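Local coordinates for protein oxidoreductase, NAD-binding (Acidithiobacillus ferrooxidans, PDB 7BVJ) that catalyses the NAD(+)-dependent oxidation of the glucosamine 3-position of UDP-N-acetylglucosamine to a ketone, a step in building the GlcN3N sugar of lipid A, at residues F17-Y22 / A44-R49; D62-V67 / E78-A83; K120-A125 / R266-A271. All blocks are in the same frame, centred on the assembly; numbering follows the deposited sequence.

Interaction 1 of 3, residues F17-Y22 / A44-R49; sequences FHAQKY and AELRCR
Two helices of the NAD-binding Rossmann domain meet here, where Ala19 and Gln20 of helix 13-25 take up Leu46 from the last turn of helix 36-46. The former is the helix that follows the glycine-rich NAD-binding turn in the Rossmann fold. Leu46 straddles the helix surface with its two methyl branches. CD1 lies against Ala19 CB at 3.4 Å, tighter than an ordinary van der Waals contact, and also reaches Gln20 N at 3.6 Å. CD2 rests beside the aliphatic part of Gln20, 3.9 Å from Gln20 CG, the two side chains crossing at about a right angle. Beyond CG the Gln20 chain runs extended (chi2 -180°), and this carries its amide past Leu46 to Glu45. There Gln20 NE2 donates to Glu45 OE2 over 3.1 Å, with an N-H...O angle of 157°. The oxygen lies nearly in the amide plane and is approached almost along its own C-O bond, while amide and carboxylate planes are turned 60° apart. Glu45 reaches out with CG anti to its backbone N, and the same OE2 forms a salt bridge with Arg16. An alanine in place of Gln20 would probably leave Glu45 OE2 without its amide donor and open a gap beside Leu46 CD2. Deeper in, Ala19 also touches Val8 and Val31, and Leu46 touches Leu28, so the apolar side of the contact continues into strands 5-9 and 27-32. The contact thus grades from a close methyl pair next to the sheet to a polar rim, where an amide and a guanidinium share one carboxylate oxygen; the Arg16 salt bridge would be expected to favour the charged form of Glu45.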
loop_
_atom_site.group_PDB
_atom_site.type_symbol
_atom_site.label_atom_id
_atom_site.label_comp_id
_atom_site.label_asym_id
_atom_site.label_seq_id
_atom_site.Cartn_x
_atom_site.Cartn_y
_atom_site.Cartn_z
ATOM N N PHE A 17 -13.826 -5.848 -3.845
ATOM C CA PHE A 17 -13.476 -4.749 -4.749
ATOM C C PHE A 17 -12.440 -5.189 -5.777
ATOM O O PHE A 17 -12.542 -4.839 -6.961
ATOM C CB PHE A 17 -12.957 -3.543 -3.952
ATOM C CG PHE A 17 -13.993 -2.907 -3.068
ATOM C CD1 PHE A 17 -13.801 -2.824 -1.707
ATOM C CD2 PHE A 17 -15.170 -2.414 -3.600
ATOM C CE1 PHE A 17 -14.765 -2.252 -0.885
ATOM C CE2 PHE A 17 -16.136 -1.841 -2.786
ATOM C CZ PHE A 17 -15.935 -1.764 -1.428
ATOM N N HIS A 18 -11.425 -5.941 -5.336
ATOM C CA HIS A 18 -10.487 -6.525 -6.295
ATOM C C HIS A 18 -11.232 -7.303 -7.372
ATOM O O HIS A 18 -10.934 -7.183 -8.573
ATOM C CB HIS A 18 -9.506 -7.463 -5.607
ATOM C CG HIS A 18 -8.339 -6.789 -4.963
ATOM N ND1 HIS A 18 -7.045 -6.987 -5.386
ATOM C CD2 HIS A 18 -8.260 -6.000 -3.869
ATOM C CE1 HIS A 18 -6.220 -6.332 -4.596
ATOM N NE2 HIS A 18 -6.933 -5.720 -3.671
ATOM N N ALA A 19 -12.196 -8.126 -6.944
ATOM C CA ALA A 19 -12.942 -8.967 -7.879
ATOM C C ALA A 19 -13.753 -8.128 -8.867
ATOM O O ALA A 19 -13.815 -8.450 -10.066
ATOM C CB ALA A 19 -13.853 -9.929 -7.109
ATOM N N GLN A 20 -14.380 -7.047 -8.382
ATOM C CA GLN A 20 -15.117 -6.152 -9.279
ATOM C C GLN A 20 -14.199 -5.585 -10.355
ATOM O O GLN A 20 -14.563 -5.548 -11.542
ATOM C CB GLN A 20 -15.774 -5.010 -8.496
ATOM C CG GLN A 20 -16.821 -5.442 -7.467
ATOM C CD GLN A 20 -17.450 -4.279 -6.711
ATOM O OE1 GLN A 20 -16.966 -3.143 -6.765
ATOM N NE2 GLN A 20 -18.541 -4.558 -6.004
ATOM N N LYS A 21 -12.996 -5.147 -9.961
ATOM C CA LYS A 21 -12.066 -4.586 -10.947
ATOM C C LYS A 21 -11.682 -5.629 -11.991
ATOM O O LYS A 21 -11.722 -5.367 -13.208
ATOM C CB LYS A 21 -10.805 -4.036 -10.259
ATOM C CG LYS A 21 -11.037 -3.018 -9.156
ATOM C CD LYS A 21 -12.293 -2.191 -9.404
ATOM C CE LYS A 21 -12.176 -0.809 -8.810
ATOM N NZ LYS A 21 -12.860 -0.705 -7.502
ATOM N N TYR A 22 -11.293 -6.824 -11.532
ATOM C CA TYR A 22 -10.880 -7.851 -12.483
ATOM C C TYR A 22 -12.006 -8.182 -13.447
ATOM O O TYR A 22 -11.763 -8.404 -14.640
ATOM C CB TYR A 22 -10.427 -9.114 -11.763
ATOM C CG TYR A 22 -9.026 -9.081 -11.171
ATOM C CD1 TYR A 22 -7.899 -9.080 -11.985
ATOM C CD2 TYR A 22 -8.840 -9.122 -9.797
ATOM C CE1 TYR A 22 -6.625 -9.092 -11.445
ATOM C CE2 TYR A 22 -7.572 -9.119 -9.247
ATOM C CZ TYR A 22 -6.470 -9.107 -10.074
ATOM O OH TYR A 22 -5.209 -9.100 -9.527
ATOM N N ALA A 44 -22.193 -14.676 -7.361
ATOM C CA ALA A 44 -23.520 -14.312 -7.852
ATOM C C ALA A 44 -23.564 -12.859 -8.299
ATOM O O ALA A 44 -24.177 -12.528 -9.317
ATOM C CB ALA A 44 -24.560 -14.560 -6.759
ATOM N N GLU A 45 -22.918 -11.975 -7.549
ATOM C CA GLU A 45 -22.991 -10.559 -7.873
ATOM C C GLU A 45 -22.162 -10.232 -9.113
ATOM O O GLU A 45 -22.555 -9.383 -9.926
ATOM C CB GLU A 45 -22.551 -9.758 -6.651
ATOM C CG GLU A 45 -22.204 -8.298 -6.886
ATOM C CD GLU A 45 -21.400 -7.732 -5.728
ATOM O OE1 GLU A 45 -21.777 -7.994 -4.572
ATOM O OE2 GLU A 45 -20.383 -7.045 -5.974
ATOM N N LEU A 46 -21.030 -10.912 -9.303
ATOM C CA LEU A 46 -20.178 -10.621 -10.447
ATOM C C LEU A 46 -20.375 -11.583 -11.605
ATOM O O LEU A 46 -19.747 -11.399 -12.652
ATOM C CB LEU A 46 -18.708 -10.623 -10.025
ATOM C CG LEU A 46 -18.372 -9.599 -8.943
ATOM C CD1 LEU A 46 -16.908 -9.639 -8.612
ATOM C CD2 LEU A 46 -18.761 -8.226 -9.430
ATOM N N ARG A 47 -21.225 -12.597 -11.443
ATOM C CA ARG A 47 -21.510 -13.577 -12.496
ATOM C C ARG A 47 -20.256 -14.342 -12.899
ATOM O O ARG A 47 -20.041 -14.652 -14.070
ATOM C CB ARG A 47 -22.164 -12.917 -13.713
ATOM C CG ARG A 47 -23.456 -12.172 -13.388
ATOM C CD ARG A 47 -23.761 -11.084 -14.414
ATOM N NE ARG A 47 -24.472 -11.595 -15.590
ATOM C CZ ARG A 47 -23.964 -11.644 -16.821
ATOM N NH1 ARG A 47 -22.729 -11.218 -17.051
ATOM N NH2 ARG A 47 -24.692 -12.123 -17.822
ATOM N N CYS A 48 -19.419 -14.638 -11.928
ATOM C CA CYS A 48 -18.289 -15.539 -12.082
ATOM C C CYS A 48 -18.553 -16.799 -11.271
ATOM O O CYS A 48 -19.607 -16.942 -10.655
ATOM C CB CYS A 48 -17.003 -14.841 -11.642
ATOM S SG CYS A 48 -17.004 -14.396 -9.896
ATOM N N ARG A 49 -17.576 -17.703 -11.260
ATOM C CA ARG A 49 -17.671 -18.926 -10.473
ATOM C C ARG A 49 -17.322 -18.663 -9.012
ATOM O O ARG A 49 -16.550 -17.761 -8.691
ATOM C CB ARG A 49 -16.717 -19.993 -11.016
ATOM C CG ARG A 49 -17.386 -21.140 -11.765
ATOM C CD ARG A 49 -16.363 -22.159 -12.275
ATOM N NE ARG A 49 -16.195 -23.289 -11.362
ATOM C CZ ARG A 49 -15.425 -24.346 -11.609
ATOM N NH1 ARG A 49 -14.731 -24.409 -12.737
ATOM N NH2 ARG A 49 -15.329 -25.328 -10.720
#

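Interaction 2 of 3, residues D62-V67 / E78-A83; sequences DAVSIV and EVAMQA
Val64 and Ile66 of strand 63-66 face Ala80 of helix 73-82, so the contact joins the first strand and the helix of the beta-alpha-beta unit 63-66, 73-82, 86-90 in the Rossmann domain. What passes between the segments is apolar. Val64 CG2 lies 4.4 Å from Ala80 CB, and Ile66 CD1 comes to the same methyl at 4.4 Å, so one alanine is met by two residues spaced two apart on the strand. The Ile66 chain is extended at its end, CD1 anti to CA (chi2 161°), which carries its last methyl out toward the helix. The closest pair of CA atoms, Val64 CA and Ala80 CA, is 8.0 Å apart. Neighbouring elements add to the layer: Cys87 of strand 86-90 touches both Ile66 and Ala80, while helix 54-59 brings Leu57 to Val64 and Leu58 to Ala80.

The polar interactions run within each element or to its neighbours. Strand 63-66 takes backbone hydrogen bonds from both sides, Ala63 pairing with Arg5 and Gly7, and Val64 with His86. Asp62, just ahead of the strand, forms a salt bridge with Arg5. In the helix, Gln82 N bonds to Glu78 O at 3.0 Å.

With backbone polar groups engaged inside sheet and helix, the buried interface is left to methyl groups; the touch is light, and it probably rests on dispersion and exclusion of water, without directional bonds.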
loop_
_atom_site.group_PDB
_atom_site.type_symbol
_atom_site.label_atom_id
_atom_site.label_comp_id
_atom_site.label_asym_id
_atom_site.label_seq_id
_atom_site.Cartn_x
_atom_site.Cartn_y
_atom_site.Cartn_z
ATOM N N ASP A 62 -4.460 -17.254 -14.796
ATOM C CA ASP A 62 -3.084 -16.811 -14.955
ATOM C C ASP A 62 -2.624 -15.887 -13.832
ATOM O O ASP A 62 -1.446 -15.924 -13.462
ATOM C CB ASP A 62 -2.911 -16.081 -16.298
ATOM C CG ASP A 62 -3.436 -16.888 -17.484
ATOM O OD1 ASP A 62 -2.847 -17.948 -17.774
ATOM O OD2 ASP A 62 -4.433 -16.461 -18.121
ATOM N N ALA A 63 -3.506 -15.046 -13.290
ATOM C CA ALA A 63 -3.113 -14.178 -12.184
ATOM C C ALA A 63 -4.200 -14.129 -11.123
ATOM O O ALA A 63 -5.389 -14.281 -11.414
ATOM C CB ALA A 63 -2.804 -12.741 -12.654
ATOM N N VAL A 64 -3.785 -13.898 -9.883
ATOM C CA VAL A 64 -4.743 -13.700 -8.808
ATOM C C VAL A 64 -4.353 -12.493 -7.969
ATOM O O VAL A 64 -3.178 -12.113 -7.873
ATOM C CB VAL A 64 -4.867 -14.938 -7.893
ATOM C CG1 VAL A 64 -5.317 -16.157 -8.684
ATOM C CG2 VAL A 64 -3.538 -15.186 -7.197
ATOM N N SER A 65 -5.365 -11.898 -7.351
ATOM C CA SER A 65 -5.162 -11.095 -6.153
ATOM C C SER A 65 -5.359 -11.963 -4.907
ATOM O O SER A 65 -6.281 -12.780 -4.843
ATOM C CB SER A 65 -6.119 -9.897 -6.126
ATOM O OG SER A 65 -5.650 -8.847 -6.975
ATOM N N ILE A 66 -4.473 -11.787 -3.933
ATOM C CA ILE A 66 -4.533 -12.474 -2.644
ATOM C C ILE A 66 -4.886 -11.429 -1.596
ATOM O O ILE A 66 -4.084 -10.530 -1.293
ATOM C CB ILE A 66 -3.215 -13.179 -2.307
ATOM C CG1 ILE A 66 -3.033 -14.405 -3.200
ATOM C CG2 ILE A 66 -3.172 -13.571 -0.859
ATOM C CD1 ILE A 66 -1.603 -14.878 -3.263
ATOM N N VAL A 67 -6.118 -11.523 -1.086
ATOM C CA VAL A 67 -6.670 -10.528 -0.177
ATOM C C VAL A 67 -7.145 -11.215 1.103
ATOM O O VAL A 67 -8.218 -10.902 1.631
ATOM C CB VAL A 67 -7.793 -9.716 -0.847
ATOM C CG1 VAL A 67 -7.965 -8.388 -0.115
ATOM C CG2 VAL A 67 -7.481 -9.476 -2.324
ATOM N N GLU A 78 2.402 -19.016 -1.611
ATOM C CA GLU A 78 3.205 -20.190 -1.924
ATOM C C GLU A 78 2.419 -21.160 -2.802
ATOM O O GLU A 78 2.934 -21.651 -3.818
ATOM C CB GLU A 78 3.659 -20.869 -0.632
ATOM C CG GLU A 78 4.868 -21.759 -0.792
ATOM C CD GLU A 78 5.196 -22.530 0.473
ATOM O OE1 GLU A 78 4.267 -22.798 1.287
ATOM O OE2 GLU A 78 6.385 -22.872 0.644
ATOM N N VAL A 79 1.162 -21.449 -2.430
ATOM C CA VAL A 79 0.372 -22.373 -3.252
ATOM C C VAL A 79 0.128 -21.778 -4.638
ATOM O O VAL A 79 0.194 -22.481 -5.657
ATOM C CB VAL A 79 -0.949 -22.749 -2.553
ATOM C CG1 VAL A 79 -1.799 -23.639 -3.470
ATOM C CG2 VAL A 79 -0.678 -23.478 -1.233
ATOM N N ALA A 80 -0.122 -20.467 -4.702
ATOM C CA ALA A 80 -0.447 -19.844 -5.977
ATOM C C ALA A 80 0.762 -19.832 -6.905
ATOM O O ALA A 80 0.631 -20.103 -8.104
ATOM C CB ALA A 80 -0.987 -18.434 -5.755
ATOM N N MET A 81 1.954 -19.587 -6.365
ATOM C CA MET A 81 3.142 -19.585 -7.208
ATOM C C MET A 81 3.595 -20.986 -7.575
ATOM O O MET A 81 4.239 -21.161 -8.615
ATOM C CB MET A 81 4.291 -18.845 -6.528
ATOM C CG MET A 81 4.135 -17.342 -6.540
ATOM S SD MET A 81 5.346 -16.537 -5.480
ATOM C CE MET A 81 4.854 -14.848 -5.696
ATOM N N GLN A 82 3.316 -21.984 -6.729
ATOM C CA GLN A 82 3.647 -23.356 -7.102
ATOM C C GLN A 82 2.873 -23.784 -8.339
ATOM O O GLN A 82 3.337 -24.639 -9.101
ATOM C CB GLN A 82 3.354 -24.313 -5.946
ATOM C CG GLN A 82 3.867 -25.713 -6.198
ATOM C CD GLN A 82 5.325 -25.712 -6.625
ATOM O OE1 GLN A 82 6.179 -25.157 -5.933
ATOM N NE2 GLN A 82 5.616 -26.329 -7.771
ATOM N N ALA A 83 1.697 -23.198 -8.546
ATOM C CA ALA A 83 0.862 -23.402 -9.719
ATOM C C ALA A 83 1.218 -22.470 -10.880
ATOM O O ALA A 83 0.420 -22.338 -11.817
ATOM C CB ALA A 83 -0.607 -23.210 -9.343
#

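Interaction 3 of 3, residues K120-A125 / R266-A271; sequences KRVHPA and RDALAA
This is a mixed contact between the turn leading into helix 124-132 and the first turn of helix 268-282, in which Val122 packs on Ala268 and Ala271 and the Arg266 side chain lies alongside, adding a weak polar link. Val122 CG2 does the apolar touching: it lies 3.9 Å from Ala268 CB, 4.2 Å from Ala271 CB and 3.5 Å from Ala268 O. That branch sits between the backbone N and the carbonyl carbon, with CG1 anti to the latter (chi1 -50°). Arg266, extended from CG to NE, brings its guanidinium obliquely to the backbone carbonyl of Val122. Its NH2 is 3.2 Å from Val122 O, but the 126° angle makes this a weak bond, and NH2 has a second partner in Gln127 OE1. Arg266 NE is buried here without a partner.

Both helices start with a side-chain cap. His123 ND1 accepts from Ala125 N nearly in its ring plane, and Asp267 OD1 accepts from Ala270 N from above the carboxylate plane. Beyond the contact, Leu269 faces helix 13-25, Arg121 reaches helix 157-173 by a salt bridge to Asp167, and His123 bonds to Phe235 O just past strand 229-234.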
loop_
_atom_site.group_PDB
_atom_site.type_symbol
_atom_site.label_atom_id
_atom_site.label_comp_id
_atom_site.label_asym_id
_atom_site.label_seq_id
_atom_site.Cartn_x
_atom_site.Cartn_y
_atom_site.Cartn_z
ATOM N N LYS A 120 -1.109 3.593 -2.362
ATOM C CA LYS A 120 -0.756 5.037 -2.259
ATOM C C LYS A 120 0.244 5.426 -3.345
ATOM O O LYS A 120 0.356 6.549 -3.621
ATOM C CB LYS A 120 -0.188 5.327 -0.872
ATOM C CG LYS A 120 -0.997 6.200 0.053
ATOM C CD LYS A 120 -2.144 5.517 0.691
ATOM C CE LYS A 120 -3.447 6.038 0.129
ATOM N NZ LYS A 120 -4.577 5.204 0.563
ATOM N N ARG A 121 0.946 4.465 -3.903
ATOM C CA ARG A 121 1.873 4.767 -4.981
ATOM C C ARG A 121 1.149 5.250 -6.224
ATOM O O ARG A 121 1.734 6.008 -7.005
ATOM C CB ARG A 121 2.712 3.547 -5.338
ATOM C CG ARG A 121 3.682 3.080 -4.285
ATOM C CD ARG A 121 4.644 2.092 -4.871
ATOM N NE ARG A 121 5.696 1.708 -3.932
ATOM C CZ ARG A 121 6.886 1.267 -4.316
ATOM N NH1 ARG A 121 7.147 1.149 -5.605
ATOM N NH2 ARG A 121 7.803 0.937 -3.428
ATOM N N VAL A 122 -0.094 4.810 -6.454
ATOM C CA VAL A 122 -0.819 5.217 -7.658
ATOM C C VAL A 122 -1.772 6.374 -7.375
ATOM O O VAL A 122 -2.530 6.785 -8.262
ATOM C CB VAL A 122 -1.547 4.025 -8.331
ATOM C CG1 VAL A 122 -0.610 2.835 -8.530
ATOM C CG2 VAL A 122 -2.771 3.598 -7.562
ATOM N N HIS A 123 -1.728 6.931 -6.164
ATOM C CA HIS A 123 -2.499 8.125 -5.855
ATOM C C HIS A 123 -2.141 9.250 -6.827
ATOM O O HIS A 123 -0.966 9.416 -7.175
ATOM C CB HIS A 123 -2.240 8.582 -4.417
ATOM C CG HIS A 123 -3.247 9.574 -3.924
ATOM N ND1 HIS A 123 -3.240 10.896 -4.313
ATOM C CD2 HIS A 123 -4.323 9.428 -3.115
ATOM C CE1 HIS A 123 -4.258 11.526 -3.751
ATOM N NE2 HIS A 123 -4.931 10.656 -3.017
ATOM N N PRO A 124 -3.128 10.024 -7.300
ATOM C CA PRO A 124 -2.833 11.047 -8.325
ATOM C C PRO A 124 -1.773 12.062 -7.905
ATOM O O PRO A 124 -0.964 12.501 -8.738
ATOM C CB PRO A 124 -4.200 11.713 -8.552
ATOM C CG PRO A 124 -5.210 10.691 -8.150
ATOM C CD PRO A 124 -4.578 9.841 -7.079
ATOM N N ALA A 125 -1.751 12.451 -6.629
ATOM C CA ALA A 125 -0.761 13.425 -6.187
ATOM C C ALA A 125 0.644 12.845 -6.253
ATOM O O ALA A 125 1.596 13.535 -6.657
ATOM C CB ALA A 125 -1.083 13.891 -4.769
ATOM N N ARG A 266 -9.160 9.362 -9.886
ATOM C CA ARG A 266 -9.298 8.107 -10.617
ATOM C C ARG A 266 -9.403 6.939 -9.637
ATOM O O ARG A 266 -9.148 7.069 -8.440
ATOM C CB ARG A 266 -8.145 7.893 -11.609
ATOM C CG ARG A 266 -6.896 7.298 -11.009
ATOM C CD ARG A 266 -5.839 7.089 -12.070
ATOM N NE ARG A 266 -4.567 6.646 -11.503
ATOM C CZ ARG A 266 -3.378 6.946 -12.019
ATOM N NH1 ARG A 266 -3.303 7.711 -13.108
ATOM N NH2 ARG A 266 -2.260 6.498 -11.444
ATOM N N ASP A 267 -9.817 5.791 -10.167
ATOM C CA ASP A 267 -9.936 4.564 -9.385
ATOM C C ASP A 267 -8.543 4.016 -9.091
ATOM O O ASP A 267 -7.859 3.535 -9.993
ATOM C CB ASP A 267 -10.773 3.551 -10.163
ATOM C CG ASP A 267 -11.395 2.491 -9.271
ATOM O OD1 ASP A 267 -10.736 2.009 -8.315
ATOM O OD2 ASP A 267 -12.560 2.139 -9.542
ATOM N N ALA A 268 -8.110 4.091 -7.834
ATOM C CA ALA A 268 -6.748 3.672 -7.510
ATOM C C ALA A 268 -6.581 2.157 -7.630
ATOM O O ALA A 268 -5.572 1.672 -8.157
ATOM C CB ALA A 268 -6.378 4.153 -6.104
ATOM N N LEU A 269 -7.554 1.393 -7.149
ATOM C CA LEU A 269 -7.406 -0.056 -7.162
ATOM C C LEU A 269 -7.510 -0.609 -8.584
ATOM O O LEU A 269 -6.771 -1.531 -8.958
ATOM C CB LEU A 269 -8.449 -0.679 -6.225
ATOM C CG LEU A 269 -8.538 -2.208 -6.245
ATOM C CD1 LEU A 269 -7.248 -2.799 -5.718
ATOM C CD2 LEU A 269 -9.741 -2.707 -5.465
ATOM N N ALA A 270 -8.413 -0.053 -9.397
ATOM C CA ALA A 270 -8.416 -0.375 -10.825
ATOM C C ALA A 270 -7.067 -0.065 -11.471
ATOM O O ALA A 270 -6.576 -0.842 -12.293
ATOM C CB ALA A 270 -9.532 0.391 -11.545
ATOM N N ALA A 271 -6.472 1.083 -11.132
ATOM C CA ALA A 271 -5.170 1.451 -11.690
ATOM C C ALA A 271 -4.105 0.433 -11.307
ATOM O O ALA A 271 -3.301 -0.001 -12.139
ATOM C CB ALA A 271 -4.774 2.849 -11.188
#

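How the interactions relate
The contacts follow one another along the chain, each closing before the next opens. Interactions 1 and 2 both lie in the Rossmann domain, their centres about 17 Å apart, and are joined by Ser65, whose OG probably bonds to Tyr22 OH and His18 ND1. This ties helix 13-25 to strand 63-66 of the parallel sheet. Interaction 3, with its centre about 20 Å from that of interaction 1, meets it through Leu269, which packs on Phe17 and His18. Interactions 2 and 3 do not touch, their nearest atoms about 6 Å apart. Helix 268-282 therefore lies between helix 13-25 of the nucleotide-binding domain and segment 120-125, part of the GFO/IDH/MocA C-terminal family region.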